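Local coordinates for Exo beta-1,2-glucooligosaccharide sophorohydrolase (non-reducing end) (PDB 5Z06), which hydrolyses linear beta-1,2-glucan and beta-1,2-glucooligosaccharides from the non-reducing end, releasing sophorose, at residues Y513-T518 against E522-G527. Residues are numbered along the deposited sequence; the frame is centred on the assembly and turned at random.
Sequences YTNGNT and ENLKVG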
loop_
_atom_site.group_PDB
_atom_site.type_symbol
_atom_site.label_atom_id
_atom_site.label_comp_id
_atom_site.label_asym_id
_atom_site.label_seq_id
_atom_site.Cartn_x
_atom_site.Cartn_y
_atom_site.Cartn_z
ATOM N N TYR A 513 -13.412 2.787 -27.988
ATOM C CA TYR A 513 -14.145 2.529 -26.730
ATOM C C TYR A 513 -14.613 1.110 -26.679
ATOM O O TYR A 513 -14.256 0.355 -25.761
ATOM C CB TYR A 513 -15.314 3.484 -26.445
ATOM C CG TYR A 513 -15.911 3.173 -25.101
ATOM C CD1 TYR A 513 -15.262 3.542 -23.931
ATOM C CD2 TYR A 513 -17.094 2.461 -24.997
ATOM C CE1 TYR A 513 -15.803 3.242 -22.682
ATOM C CE2 TYR A 513 -17.630 2.147 -23.766
ATOM C CZ TYR A 513 -16.978 2.538 -22.617
ATOM O OH TYR A 513 -17.549 2.192 -21.421
ATOM N N THR A 514 -15.468 0.772 -27.637
ATOM C CA THR A 514 -15.702 -0.605 -28.009
ATOM C C THR A 514 -14.410 -1.266 -28.476
ATOM O O THR A 514 -13.477 -0.621 -28.976
ATOM C CB THR A 514 -16.690 -0.715 -29.164
ATOM O OG1 THR A 514 -16.262 0.161 -30.216
ATOM C CG2 THR A 514 -18.074 -0.344 -28.697
ATOM N N ASN A 515 -14.381 -2.573 -28.333
ATOM C CA ASN A 515 -13.177 -3.327 -28.599
ATOM C C ASN A 515 -13.558 -4.418 -29.604
ATOM O O ASN A 515 -13.135 -4.361 -30.767
ATOM C CB ASN A 515 -12.616 -3.857 -27.271
ATOM C CG ASN A 515 -11.350 -4.670 -27.437
ATOM O OD1 ASN A 515 -11.219 -5.453 -28.380
ATOM N ND2 ASN A 515 -10.427 -4.523 -26.490
ATOM N N GLY A 516 -14.339 -5.401 -29.158
ATOM C CA GLY A 516 -14.763 -6.486 -30.023
ATOM C C GLY A 516 -13.779 -7.611 -30.252
ATOM O O GLY A 516 -14.141 -8.605 -30.864
ATOM N N ASN A 517 -12.543 -7.476 -29.776
ATOM C CA ASN A 517 -11.585 -8.569 -29.833
ATOM C C ASN A 517 -11.865 -9.610 -28.769
ATOM O O ASN A 517 -12.599 -9.364 -27.797
ATOM C CB ASN A 517 -10.169 -8.047 -29.660
ATOM C CG ASN A 517 -9.725 -7.211 -30.833
ATOM O OD1 ASN A 517 -9.465 -7.761 -31.887
ATOM N ND2 ASN A 517 -9.637 -5.889 -30.657
ATOM N N THR A 518 -11.278 -10.780 -28.984
ATOM C CA THR A 518 -11.378 -11.896 -28.065
ATOM C C THR A 518 -10.013 -12.145 -27.415
ATOM O O THR A 518 -8.983 -12.137 -28.089
ATOM C CB THR A 518 -11.873 -13.154 -28.786
ATOM O OG1 THR A 518 -13.186 -12.899 -29.283
ATOM C CG2 THR A 518 -11.959 -14.354 -27.835
ATOM N N GLU A 522 -12.756 -14.926 -24.327
ATOM C CA GLU A 522 -13.763 -13.975 -23.900
ATOM C C GLU A 522 -13.774 -12.820 -24.864
ATOM O O GLU A 522 -12.772 -12.116 -24.998
ATOM C CB GLU A 522 -13.461 -13.442 -22.508
ATOM C CG GLU A 522 -13.568 -14.486 -21.413
ATOM C CD GLU A 522 -14.966 -15.009 -21.229
ATOM O OE1 GLU A 522 -15.922 -14.302 -21.580
ATOM O OE2 GLU A 522 -15.117 -16.136 -20.723
ATOM N N ASN A 523 -14.916 -12.627 -25.522
ATOM C CA ASN A 523 -15.093 -11.497 -26.372
ATOM C C ASN A 523 -15.415 -10.247 -25.577
ATOM O O ASN A 523 -16.476 -10.145 -24.973
ATOM C CB ASN A 523 -16.189 -11.700 -27.374
ATOM C CG ASN A 523 -16.176 -10.595 -28.371
ATOM O OD1 ASN A 523 -16.815 -9.573 -28.169
ATOM N ND2 ASN A 523 -15.323 -10.723 -29.369
ATOM N N LEU A 524 -14.512 -9.282 -25.654
ATOM C CA LEU A 524 -14.591 -8.080 -24.875
ATOM C C LEU A 524 -15.286 -7.010 -25.696
ATOM O O LEU A 524 -14.707 -6.504 -26.650
ATOM C CB LEU A 524 -13.162 -7.640 -24.511
ATOM C CG LEU A 524 -13.003 -6.746 -23.307
ATOM C CD1 LEU A 524 -13.592 -7.404 -22.058
ATOM C CD2 LEU A 524 -11.528 -6.418 -23.109
ATOM N N LYS A 525 -16.526 -6.674 -25.344
ATOM C CA LYS A 525 -17.251 -5.632 -26.078
ATOM C C LYS A 525 -16.639 -4.250 -25.910
ATOM O O LYS A 525 -16.563 -3.464 -26.847
ATOM C CB LYS A 525 -18.714 -5.609 -25.671
ATOM C CG LYS A 525 -19.509 -6.803 -26.191
ATOM C CD LYS A 525 -20.900 -6.812 -25.573
ATOM C CE LYS A 525 -21.807 -7.870 -26.165
ATOM N NZ LYS A 525 -22.001 -9.003 -25.223
ATOM N N VAL A 526 -16.183 -3.949 -24.711
ATOM C CA VAL A 526 -15.629 -2.645 -24.416
ATOM C C VAL A 526 -14.316 -2.837 -23.691
ATOM O O VAL A 526 -14.138 -3.779 -22.913
ATOM C CB VAL A 526 -16.606 -1.871 -23.536
ATOM C CG1 VAL A 526 -15.948 -0.650 -22.890
ATOM C CG2 VAL A 526 -17.826 -1.464 -24.349
ATOM N N GLY A 527 -13.408 -1.915 -23.910
ATOM C CA GLY A 527 -12.213 -1.860 -23.113
ATOM C C GLY A 527 -10.984 -1.672 -23.951
ATOM O O GLY A 527 -10.848 -2.259 -25.031
#
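Asn515 reaches across to Gly527 and Leu524 with its side chain. CB sits between two carbonyls, 3.3 Å from Gly527 O and 3.4 Å from Leu524 O. With CG anti to the backbone N (chi1 180°), the amide is carried over to Gly527, where ND2 donates to Gly527 O at 2.7 Å; the same nitrogen is also hydrogen-bonded to Tyr519 OH. OD1 accepts from Asn517 N (2.8 Å), closing an Asx turn, and from Asn517 ND2, the two donors arriving from opposite faces of the Asn515 amide plane. Strands 518-519 and 522-523 form a short antiparallel hairpin within the glycoamylase-like region; its arms run on as irregular loops, bridged once more at Thr514 and Val526 after a register shift of one. Leu524 packs on helix 556-573, against Asn559 and Lys562. A leucine in place of Asn515 would be likely to leave Gly527 O without this donor and Asn517 N and ND2 without their shared acceptor, freeing the turn to shift. At the hairpin's strand end, Asn523 ND2 bridges two acceptors: Thr518 OG1, lying in the Asn523 amide plane, at 3.1 Å, and Gly516 O, approached from above the carbonyl plane, at 2.8 Å. At the other end Val526 CG1 lies over one face of the Tyr513 ring, offset toward the rim near CZ, a CH-pi contact 3.7 Å from the centroid, while Tyr513 OH bonds Tyr556 OH.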